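Local atomic coordinates of beta-N-acetylhexosaminidase (Arthrobacter aurescens, PDB entry 3RCN), a protein that probably hydrolyses terminal non-reducing N-acetyl-D-hexosamine residues from N-acetyl-beta-D-hexosaminides. Residues H175-D179 with Q180-M184; Y189-L192 with T193-A197; G219-Q223 with D224-E228; E243-V246 with P247-Q251. One frame throughout, in Å; residues are numbered along the deposited sequence.

Interaction 1. Residues H175-D179 with Q180-M184; sequences HLTDD and QGWRM
Trp182 holds CG anti to its backbone N (chi1 178°), and Thr177 holds OG1 between its backbone N and carbonyl carbon (chi1 72°), which leaves CG2 beside the N. These torsions lay the Thr177 methyl over one face of the indole. CG2 of Thr177 stands 3.5 Å from the centroid of the six-membered ring of Trp182, a CH-pi contact. The two residues are an antiparallel non-hydrogen-bonded pair of a tight beta hairpin at the end of strand 171-178. Its strands are tied by Arg183 N to Leu176 O at 2.9 Å and Asp178 N to Gly181 O at 3.0 Å. In the indole plane, Trp182 NE1 donates to Met184 O at 2.6 Å. With an alanine at Trp182, the Thr177 methyl would probably lose the flat surface beneath it and Met184 O its indole donor. At the turn, a water joins Asp179 OD1 to Gln180 NE2, while Gln251 N binds Asp179 OD2 and Arg276 O takes Gln180 NE2. Asp178 is gripped from two sides. His175 NE2 meets the anti lone pair of Asp178 OD2 at 2.8 Å, and Asp179 N reaches Asp178 OD1 at 2.6 Å. Two donors on separate oxygens fix the rotation of this buried carboxylate.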
loop_
_atom_site.group_PDB
_atom_site.type_symbol
_atom_site.label_atom_id
_atom_site.label_comp_id
_atom_site.label_asym_id
_atom_site.label_seq_id
_atom_site.Cartn_x
_atom_site.Cartn_y
_atom_site.Cartn_z
ATOM N N HIS A 175 -11.620 -12.901 -6.250
ATOM C CA HIS A 175 -11.669 -14.348 -6.155
ATOM C C HIS A 175 -11.097 -14.665 -4.774
ATOM O O HIS A 175 -9.885 -14.662 -4.567
ATOM C CB HIS A 175 -10.801 -14.906 -7.298
ATOM C CG HIS A 175 -10.646 -16.393 -7.304
ATOM N ND1 HIS A 175 -11.592 -17.240 -7.841
ATOM C CD2 HIS A 175 -9.629 -17.184 -6.887
ATOM C CE1 HIS A 175 -11.180 -18.489 -7.725
ATOM N NE2 HIS A 175 -9.991 -18.483 -7.153
ATOM N N LEU A 176 -11.993 -15.019 -3.857
ATOM C CA LEU A 176 -11.679 -15.009 -2.428
ATOM C C LEU A 176 -11.227 -16.326 -1.827
ATOM O O LEU A 176 -10.761 -16.357 -0.693
ATOM C CB LEU A 176 -12.878 -14.492 -1.631
ATOM C CG LEU A 176 -13.183 -12.995 -1.657
ATOM C CD1 LEU A 176 -14.562 -12.737 -1.068
ATOM C CD2 LEU A 176 -12.111 -12.208 -0.884
ATOM N N THR A 177 -11.359 -17.413 -2.572
ATOM C CA THR A 177 -11.167 -18.735 -1.986
ATOM C C THR A 177 -10.694 -19.703 -3.050
ATOM O O THR A 177 -11.017 -19.560 -4.228
ATOM C CB THR A 177 -12.483 -19.313 -1.384
ATOM O OG1 THR A 177 -13.362 -19.691 -2.449
ATOM C CG2 THR A 177 -13.202 -18.301 -0.481
ATOM N N ASP A 178 -9.918 -20.686 -2.639
ATOM C CA ASP A 178 -9.409 -21.655 -3.578
ATOM C C ASP A 178 -8.798 -22.792 -2.788
ATOM O O ASP A 178 -9.006 -22.886 -1.577
ATOM C CB ASP A 178 -8.421 -21.024 -4.560
ATOM C CG ASP A 178 -8.431 -21.709 -5.916
ATOM O OD1 ASP A 178 -7.962 -22.857 -5.990
ATOM O OD2 ASP A 178 -8.900 -21.100 -6.909
ATOM N N ASP A 179 -8.111 -23.685 -3.491
ATOM C CA ASP A 179 -7.407 -24.790 -2.855
ATOM C C ASP A 179 -6.333 -24.307 -1.900
ATOM O O ASP A 179 -6.080 -24.931 -0.862
ATOM C CB ASP A 179 -6.785 -25.696 -3.921
ATOM C CG ASP A 179 -7.832 -26.400 -4.760
ATOM O OD1 ASP A 179 -7.789 -26.268 -6.007
ATOM O OD2 ASP A 179 -8.708 -27.076 -4.163
ATOM N N GLN A 180 -5.702 -23.195 -2.262
ATOM C CA GLN A 180 -4.489 -22.742 -1.570
ATOM C C GLN A 180 -4.693 -21.703 -0.468
ATOM O O GLN A 180 -3.733 -21.242 0.113
ATOM C CB GLN A 180 -3.470 -22.236 -2.587
ATOM C CG GLN A 180 -3.130 -23.286 -3.636
ATOM C CD GLN A 180 -4.034 -23.238 -4.862
ATOM O OE1 GLN A 180 -5.051 -22.537 -4.889
ATOM N NE2 GLN A 180 -3.657 -23.983 -5.888
ATOM N N GLY A 181 -5.940 -21.320 -0.221
ATOM C CA GLY A 181 -6.296 -20.476 0.904
ATOM C C GLY A 181 -7.731 -19.969 0.810
ATOM O O GLY A 181 -8.312 -19.950 -0.269
ATOM N N TRP A 182 -8.264 -19.517 1.944
ATOM C CA TRP A 182 -9.601 -18.953 2.083
ATOM C C TRP A 182 -9.468 -17.581 2.780
ATOM O O TRP A 182 -8.991 -17.496 3.915
ATOM C CB TRP A 182 -10.470 -19.905 2.915
ATOM C CG TRP A 182 -11.876 -19.394 3.170
ATOM C CD1 TRP A 182 -12.235 -18.369 3.993
ATOM C CD2 TRP A 182 -13.098 -19.902 2.604
ATOM N NE1 TRP A 182 -13.597 -18.194 3.964
ATOM C CE2 TRP A 182 -14.150 -19.121 3.121
ATOM C CE3 TRP A 182 -13.400 -20.937 1.707
ATOM C CZ2 TRP A 182 -15.487 -19.338 2.770
ATOM C CZ3 TRP A 182 -14.727 -21.154 1.360
ATOM C CH2 TRP A 182 -15.754 -20.350 1.883
ATOM N N ARG A 183 -9.835 -16.503 2.086
ATOM C CA ARG A 183 -9.534 -15.154 2.567
ATOM C C ARG A 183 -10.654 -14.439 3.311
ATOM O O ARG A 183 -10.483 -13.312 3.771
ATOM C CB ARG A 183 -9.074 -14.262 1.415
ATOM C CG ARG A 183 -7.911 -14.791 0.623
ATOM C CD ARG A 183 -6.762 -15.210 1.495
ATOM N NE ARG A 183 -5.714 -15.828 0.693
ATOM C CZ ARG A 183 -4.781 -16.626 1.198
ATOM N NH1 ARG A 183 -4.782 -16.882 2.497
ATOM N NH2 ARG A 183 -3.857 -17.174 0.413
HETATM N N MSE A 184 -11.812 -15.059 3.426
HETATM C CA MSE A 184 -12.919 -14.327 4.016
HETATM C C MSE A 184 -13.363 -14.876 5.369
HETATM O O MSE A 184 -13.725 -16.042 5.504
HETATM C CB MSE A 184 -14.091 -14.245 3.048
HETATM C CG MSE A 184 -15.194 -13.368 3.587
HETATM SE SE MSE A 184 -16.871 -13.559 2.620
HETATM C CE MSE A 184 -17.946 -12.351 3.720
HETATM O O HOH W 1 -5.945 -24.876 -7.588
#

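Interaction 2. Residues Y189-L192 with T193-A197; sequences YPKL and TETGA
Glu194 N donates to Pro190 O at 3.1 Å, a nearly straight bond (171°) that closes the single-turn helix 191-194. The turn ends in a fork. Lys191 O accepts both Thr195 N, at 2.8 Å, and Gly196 N, at 3.1 Å. The first is an ordinary helical i to i+4 bond. The second reaches one residue further and widens the last turn.

The side chains on the exposed side follow the backbone. Glu194 has CG beside its backbone N (chi1 -70°) and an extended chain beyond it, which folds the carboxylate back along the turn. Glu194 OE2 lies 3.5 Å from Pro190 CB. Its other oxygen, OE1, is also 3.5 Å from Lys191 CD, where the two side chains cross at a slant. The touching part of the lysine is its aliphatic chain, for Lys191 NZ stays 5.3 Å from Glu194 OE1 and makes no salt bridge with it.

On the buried side, Leu192 packs against Ala253 and Ala256 of helix 251-256, and Tyr257 OH bonds to Lys191 N. The contact is structural packing within the catalytic domain, away from the predicted active site. Thr193 leans on Phe220. Thr193 OG1 is 3.0 Å from a water, which in turn makes a weak bond to Tyr189 O.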
loop_
_atom_site.group_PDB
_atom_site.type_symbol
_atom_site.label_atom_id
_atom_site.label_comp_id
_atom_site.label_asym_id
_atom_site.label_seq_id
_atom_site.Cartn_x
_atom_site.Cartn_y
_atom_site.Cartn_z
ATOM N N TYR A 189 -18.198 -20.050 11.091
ATOM C CA TYR A 189 -17.219 -21.093 10.808
ATOM C C TYR A 189 -15.778 -20.584 10.956
ATOM O O TYR A 189 -15.052 -20.469 9.964
ATOM C CB TYR A 189 -17.440 -21.639 9.395
ATOM C CG TYR A 189 -18.798 -22.287 9.169
ATOM C CD1 TYR A 189 -19.289 -23.250 10.046
ATOM C CD2 TYR A 189 -19.588 -21.935 8.074
ATOM C CE1 TYR A 189 -20.517 -23.846 9.843
ATOM C CE2 TYR A 189 -20.813 -22.522 7.865
ATOM C CZ TYR A 189 -21.278 -23.482 8.749
ATOM O OH TYR A 189 -22.503 -24.079 8.536
ATOM N N PRO A 190 -15.351 -20.321 12.204
ATOM C CA PRO A 190 -14.076 -19.646 12.496
ATOM C C PRO A 190 -12.871 -20.327 11.871
ATOM O O PRO A 190 -11.907 -19.638 11.586
ATOM C CB PRO A 190 -13.968 -19.728 14.025
ATOM C CG PRO A 190 -15.372 -19.984 14.501
ATOM C CD PRO A 190 -16.016 -20.798 13.427
ATOM N N LYS A 191 -12.917 -21.641 11.663
ATOM C CA LYS A 191 -11.753 -22.367 11.145
ATOM C C LYS A 191 -11.463 -22.038 9.691
ATOM O O LYS A 191 -10.368 -22.314 9.199
ATOM C CB LYS A 191 -11.929 -23.887 11.270
ATOM C CG LYS A 191 -12.151 -24.402 12.673
ATOM C CD LYS A 191 -10.857 -24.483 13.436
ATOM C CE LYS A 191 -11.100 -25.157 14.766
ATOM N NZ LYS A 191 -12.056 -26.287 14.601
ATOM N N LEU A 192 -12.448 -21.484 8.986
ATOM C CA LEU A 192 -12.234 -21.125 7.588
ATOM C C LEU A 192 -10.999 -20.248 7.486
ATOM O O LEU A 192 -10.152 -20.438 6.602
ATOM C CB LEU A 192 -13.459 -20.432 6.988
ATOM C CG LEU A 192 -14.535 -21.439 6.540
ATOM C CD1 LEU A 192 -15.732 -20.763 5.860
ATOM C CD2 LEU A 192 -13.939 -22.521 5.627
ATOM N N THR A 193 -10.933 -19.247 8.358
ATOM C CA THR A 193 -9.739 -18.424 8.476
ATOM C C THR A 193 -8.633 -19.001 9.379
ATOM O O THR A 193 -7.463 -18.971 9.004
ATOM C CB THR A 193 -10.087 -16.977 8.824
ATOM O OG1 THR A 193 -10.877 -16.949 10.019
ATOM C CG2 THR A 193 -10.882 -16.356 7.672
ATOM N N GLU A 194 -8.995 -19.549 10.540
ATOM C CA GLU A 194 -7.984 -20.077 11.465
ATOM C C GLU A 194 -7.107 -21.151 10.824
ATOM O O GLU A 194 -5.899 -21.194 11.019
ATOM C CB GLU A 194 -8.625 -20.634 12.732
ATOM C CG GLU A 194 -9.214 -19.592 13.657
ATOM C CD GLU A 194 -10.049 -20.211 14.775
ATOM O OE1 GLU A 194 -10.016 -21.456 14.936
ATOM O OE2 GLU A 194 -10.747 -19.452 15.487
ATOM N N THR A 195 -7.737 -22.016 10.058
ATOM C CA THR A 195 -7.070 -23.117 9.382
ATOM C C THR A 195 -6.903 -22.766 7.906
ATOM O O THR A 195 -5.803 -22.826 7.379
ATOM C CB THR A 195 -7.791 -24.477 9.617
ATOM O OG1 THR A 195 -7.675 -24.832 11.001
ATOM C CG2 THR A 195 -7.171 -25.586 8.777
ATOM N N GLY A 196 -8.018 -22.505 7.226
ATOM C CA GLY A 196 -8.020 -22.209 5.802
ATOM C C GLY A 196 -7.289 -20.971 5.296
ATOM O O GLY A 196 -7.024 -20.864 4.095
ATOM N N ALA A 197 -6.935 -20.045 6.182
ATOM C CA ALA A 197 -6.328 -18.785 5.733
ATOM C C ALA A 197 -4.815 -18.828 5.540
ATOM O O ALA A 197 -4.208 -17.797 5.224
ATOM C CB ALA A 197 -6.701 -17.642 6.653
HETATM O O HOH W 2 -13.715 -17.542 9.218
#

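Interaction 3. Residues G219-Q223 with D224-E228; sequences GFYTQ and DDLRE
Thr222 and Asp225 bond to each other twice and form a capping box at the start of helix 223-235. Thr222 is the N-cap. Its OG1 accepts from Asp225 N at 3.0 Å. In return, Asp225 OD1 accepts from Thr222 N, also at 3.0 Å and nearly straight (172°), from the anti side but tilted out of the carboxylate plane. The threonine hydroxyl lies between its backbone N and carbonyl carbon (chi1 64°), which turns it to the first turn of the helix. Replacing Asp225 by an alanine is likely to leave Thr222 N without this acceptor and to take a carboxylate from Arg115 of the second subunit, which pairs with Asp225 OD2.

Packing is close beside the box. Tyr221 CB meets Leu226 CD2 at 3.6 Å, the side chains crossing at about a right angle. Behind them Leu226 N donates to Thr222 O.

The other side is looser and partly exposed. There Arg227 NH1 forms a salt bridge with Asp224 OD1 at 3.1 Å, but the hydrogen bond within it is weak. A water lies at the edge of the guanidinium, in its plane. It accepts from Arg227 NH2 at 3.1 Å and donates to Gln223 OE1 at 2.9 Å, while Gln223 NE2 is held by Gln185 O and Glu300.

Tyr221 packs on helix 154-166, and its OH bonds to Met152 O. Gln223, Leu226 and Arg227 all touch Ile304 of helix 288-304.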
loop_
_atom_site.group_PDB
_atom_site.type_symbol
_atom_site.label_atom_id
_atom_site.label_comp_id
_atom_site.label_asym_id
_atom_site.label_seq_id
_atom_site.Cartn_x
_atom_site.Cartn_y
_atom_site.Cartn_z
ATOM N N GLY A 219 -3.177 -14.997 5.195
ATOM C CA GLY A 219 -3.786 -13.788 5.716
ATOM C C GLY A 219 -5.263 -13.854 5.351
ATOM O O GLY A 219 -5.688 -14.762 4.636
ATOM N N PHE A 220 -6.051 -12.903 5.825
ATOM C CA PHE A 220 -7.450 -12.852 5.437
ATOM C C PHE A 220 -8.067 -11.492 5.694
ATOM O O PHE A 220 -7.543 -10.696 6.465
ATOM C CB PHE A 220 -8.256 -13.943 6.137
ATOM C CG PHE A 220 -8.354 -13.768 7.612
ATOM C CD1 PHE A 220 -9.326 -12.957 8.156
ATOM C CD2 PHE A 220 -7.483 -14.437 8.460
ATOM C CE1 PHE A 220 -9.417 -12.794 9.524
ATOM C CE2 PHE A 220 -7.570 -14.286 9.823
ATOM C CZ PHE A 220 -8.538 -13.465 10.361
ATOM N N TYR A 221 -9.192 -11.229 5.052
ATOM C CA TYR A 221 -9.928 -10.022 5.355
ATOM C C TYR A 221 -10.975 -10.304 6.419
ATOM O O TYR A 221 -11.598 -11.351 6.410
ATOM C CB TYR A 221 -10.553 -9.474 4.087
ATOM C CG TYR A 221 -9.563 -9.452 2.943
ATOM C CD1 TYR A 221 -8.532 -8.517 2.906
ATOM C CD2 TYR A 221 -9.648 -10.370 1.911
ATOM C CE1 TYR A 221 -7.621 -8.497 1.854
ATOM C CE2 TYR A 221 -8.745 -10.361 0.861
ATOM C CZ TYR A 221 -7.735 -9.425 0.835
ATOM O OH TYR A 221 -6.839 -9.423 -0.212
ATOM N N THR A 222 -11.131 -9.387 7.365
ATOM C CA THR A 222 -12.188 -9.498 8.346
ATOM C C THR A 222 -13.388 -8.929 7.659
ATOM O O THR A 222 -13.277 -8.406 6.549
ATOM C CB THR A 222 -11.933 -8.610 9.568
ATOM O OG1 THR A 222 -11.939 -7.242 9.149
ATOM C CG2 THR A 222 -10.604 -8.949 10.241
ATOM N N GLN A 223 -14.529 -8.970 8.332
ATOM C CA GLN A 223 -15.754 -8.517 7.697
ATOM C C GLN A 223 -15.705 -7.004 7.569
ATOM O O GLN A 223 -16.157 -6.438 6.574
ATOM C CB GLN A 223 -16.984 -9.001 8.465
ATOM C CG GLN A 223 -16.962 -10.508 8.711
ATOM C CD GLN A 223 -18.323 -11.184 8.511
ATOM O OE1 GLN A 223 -19.376 -10.605 8.800
ATOM N NE2 GLN A 223 -18.298 -12.415 8.013
ATOM N N ASP A 224 -15.113 -6.359 8.568
ATOM C CA ASP A 224 -14.929 -4.917 8.533
ATOM C C ASP A 224 -13.985 -4.482 7.418
ATOM O O ASP A 224 -14.158 -3.414 6.831
ATOM C CB ASP A 224 -14.438 -4.415 9.875
ATOM C CG ASP A 224 -15.568 -4.156 10.836
ATOM O OD1 ASP A 224 -16.703 -3.972 10.351
ATOM O OD2 ASP A 224 -15.320 -4.123 12.066
ATOM N N ASP A 225 -12.993 -5.319 7.126
ATOM C CA ASP A 225 -12.057 -5.051 6.044
ATOM C C ASP A 225 -12.773 -5.135 4.700
ATOM O O ASP A 225 -12.559 -4.303 3.813
ATOM C CB ASP A 225 -10.893 -6.051 6.066
ATOM C CG ASP A 225 -9.997 -5.901 7.292
ATOM O OD1 ASP A 225 -9.410 -6.931 7.693
ATOM O OD2 ASP A 225 -9.864 -4.777 7.846
ATOM N N LEU A 226 -13.617 -6.153 4.549
ATOM C CA LEU A 226 -14.358 -6.324 3.313
ATOM C C LEU A 226 -15.361 -5.203 3.136
ATOM O O LEU A 226 -15.499 -4.656 2.055
ATOM C CB LEU A 226 -15.046 -7.683 3.284
ATOM C CG LEU A 226 -14.037 -8.828 3.257
ATOM C CD1 LEU A 226 -14.704 -10.157 3.546
ATOM C CD2 LEU A 226 -13.345 -8.856 1.929
ATOM N N ARG A 227 -16.057 -4.855 4.209
ATOM C CA ARG A 227 -16.989 -3.742 4.157
ATOM C C ARG A 227 -16.265 -2.526 3.594
ATOM O O ARG A 227 -16.710 -1.926 2.620
ATOM C CB ARG A 227 -17.529 -3.428 5.548
ATOM C CG ARG A 227 -18.468 -4.459 6.107
ATOM C CD ARG A 227 -19.372 -3.860 7.197
ATOM N NE ARG A 227 -20.367 -4.825 7.674
ATOM C CZ ARG A 227 -20.143 -5.715 8.640
ATOM N NH1 ARG A 227 -18.957 -5.760 9.243
ATOM N NH2 ARG A 227 -21.098 -6.563 9.008
ATOM N N GLU A 228 -15.137 -2.183 4.211
ATOM C CA GLU A 228 -14.318 -1.064 3.772
ATOM C C GLU A 228 -13.999 -1.137 2.278
ATOM O O GLU A 228 -14.172 -0.167 1.540
ATOM C CB GLU A 228 -13.028 -0.990 4.594
ATOM C CG GLU A 228 -12.120 0.200 4.240
ATOM C CD GLU A 228 -10.878 0.333 5.162
ATOM O OE1 GLU A 228 -10.556 -0.616 5.906
ATOM O OE2 GLU A 228 -10.213 1.396 5.139
HETATM O O HOH W 3 -19.845 -8.679 10.963
#

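Interaction 4. Residues E243-V246 with P247-Q251; sequences EIDV and PGHSQ
The Asp245 carboxylate and the His249 imidazole lie with their planes only 20° apart, although the side chains cross at a slant. Asp245 OD2 comes within 3.6 Å of His249 ND1, oblique to the ring, without a hydrogen bond. At the ring's edge, in its plane, sits a water. Asp245 has CG anti to the backbone N (chi1 -159°), and this torsion carries the carboxylate across to the histidine.

Both residues belong to the loop that follows strand 239-243 of the alpha-beta barrel and leads to helix 251-256. The chain turns sharply here through a cis peptide between Val246 and Pro247. His249 then adopts positive backbone angles as the chain swings back.

Waters fill in for direct bonds between the two arms. The one at the imidazole edge donates to Asp245 OD1 at 2.8 Å and accepts a weak bond from Gly248 N. Another donates to Asp245 O at 2.7 Å and to His249 O at 2.6 Å, bridging the two carbonyls.

Outside the loop, Gly314 N also binds Asp245 OD1. His249 touches Glu316, the predicted proton donor, and its NE2 makes a weak bond to a glycerol, which may mark the pocket. This buried turn therefore probably forms part of the active-site wall.

Just after the histidine, the chain is pinned by a serine. Ser250 OG donates to Gly248 O at 2.9 Å, coming from well above the carbonyl plane.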
loop_
_atom_site.group_PDB
_atom_site.type_symbol
_atom_site.label_atom_id
_atom_site.label_comp_id
_atom_site.label_asym_id
_atom_site.label_seq_id
_atom_site.Cartn_x
_atom_site.Cartn_y
_atom_site.Cartn_z
ATOM N N GLU A 243 -16.361 -14.022 -5.177
ATOM C CA GLU A 243 -16.498 -15.376 -5.664
ATOM C C GLU A 243 -16.109 -16.341 -4.567
ATOM O O GLU A 243 -15.015 -16.241 -4.009
ATOM C CB GLU A 243 -15.630 -15.615 -6.896
ATOM C CG GLU A 243 -15.738 -17.031 -7.450
ATOM C CD GLU A 243 -14.781 -17.292 -8.601
ATOM O OE1 GLU A 243 -14.138 -16.332 -9.077
ATOM O OE2 GLU A 243 -14.657 -18.459 -9.028
ATOM N N ILE A 244 -17.020 -17.253 -4.239
ATOM C CA ILE A 244 -16.661 -18.433 -3.469
ATOM C C ILE A 244 -16.778 -19.619 -4.407
ATOM O O ILE A 244 -17.876 -20.030 -4.757
ATOM C CB ILE A 244 -17.585 -18.636 -2.270
ATOM C CG1 ILE A 244 -17.367 -17.524 -1.230
ATOM C CG2 ILE A 244 -17.312 -19.973 -1.639
ATOM C CD1 ILE A 244 -18.066 -16.236 -1.556
ATOM N N ASP A 245 -15.647 -20.181 -4.801
ATOM C CA ASP A 245 -15.631 -21.163 -5.869
ATOM C C ASP A 245 -16.053 -22.528 -5.329
ATOM O O ASP A 245 -15.499 -22.999 -4.337
ATOM C CB ASP A 245 -14.240 -21.242 -6.482
ATOM C CG ASP A 245 -14.244 -21.835 -7.875
ATOM O OD1 ASP A 245 -15.197 -22.587 -8.213
ATOM O OD2 ASP A 245 -13.280 -21.545 -8.626
ATOM N N VAL A 246 -17.058 -23.128 -5.974
ATOM C CA VAL A 246 -17.574 -24.453 -5.628
ATOM C C VAL A 246 -18.020 -25.184 -6.891
ATOM O O VAL A 246 -18.321 -24.549 -7.899
ATOM C CB VAL A 246 -18.785 -24.347 -4.697
ATOM C CG1 VAL A 246 -18.355 -23.795 -3.316
ATOM C CG2 VAL A 246 -19.857 -23.480 -5.340
ATOM N N PRO A 247 -18.099 -26.519 -6.847
ATOM C CA PRO A 247 -17.674 -27.559 -5.905
ATOM C C PRO A 247 -16.176 -27.848 -5.908
ATOM O O PRO A 247 -15.695 -28.523 -4.993
ATOM C CB PRO A 247 -18.468 -28.774 -6.365
ATOM C CG PRO A 247 -18.540 -28.596 -7.827
ATOM C CD PRO A 247 -18.605 -27.118 -8.095
ATOM N N GLY A 248 -15.477 -27.430 -6.962
ATOM C CA GLY A 248 -14.034 -27.603 -7.053
ATOM C C GLY A 248 -13.268 -26.447 -6.415
ATOM O O GLY A 248 -13.882 -25.546 -5.837
ATOM N N HIS A 249 -11.934 -26.481 -6.511
ATOM C CA HIS A 249 -11.062 -25.484 -5.865
ATOM C C HIS A 249 -11.404 -25.296 -4.396
ATOM O O HIS A 249 -11.410 -24.195 -3.900
ATOM C CB HIS A 249 -11.142 -24.138 -6.600
ATOM C CG HIS A 249 -10.629 -24.204 -8.001
ATOM N ND1 HIS A 249 -11.416 -24.597 -9.062
ATOM C CD2 HIS A 249 -9.391 -23.992 -8.507
ATOM C CE1 HIS A 249 -10.692 -24.597 -10.168
ATOM N NE2 HIS A 249 -9.459 -24.236 -9.857
ATOM N N SER A 250 -11.840 -26.359 -3.752
ATOM C CA SER A 250 -12.276 -26.289 -2.370
ATOM C C SER A 250 -11.366 -26.782 -1.250
ATOM O O SER A 250 -11.777 -26.760 -0.090
ATOM C CB SER A 250 -13.680 -26.858 -2.252
ATOM O OG SER A 250 -14.543 -26.078 -3.059
ATOM N N GLN A 251 -10.160 -27.252 -1.560
ATOM C CA GLN A 251 -9.339 -27.860 -0.498
ATOM C C GLN A 251 -9.063 -26.996 0.759
ATOM O O GLN A 251 -8.764 -27.532 1.821
ATOM C CB GLN A 251 -8.031 -28.413 -1.039
ATOM C CG GLN A 251 -7.317 -29.291 -0.039
ATOM C CD GLN A 251 -6.270 -30.157 -0.689
ATOM O OE1 GLN A 251 -6.440 -30.604 -1.827
ATOM N NE2 GLN A 251 -5.173 -30.401 0.027
HETATM O O HOH W 4 -13.129 -22.439 -3.125
HETATM O O HOH W 5 -15.112 -25.229 -9.012
#

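Interaction 1 is the hub of the four. Its centre is about 8 Å from that of interaction 4, and the two meet where His175 ND1 bonds to Glu243 OE1 at 3.0 Å. Both lie near the predicted proton donor Glu316: the side chain of His249 comes within about 3 Å of that of Glu316, while that of Asp179 stays about 7 Å off. On its other side, interaction 1 is tied to interaction 2 by Trp182 N and Gly196 O, 2.8 Å apart. Arg183 O takes Tyr221 N of interaction 3, also at 2.8 Å. Interactions 2 and 3 join through Ala197 O and Gly219 N. Interactions 3 and 4 do not touch; their centres lie about 19 Å apart.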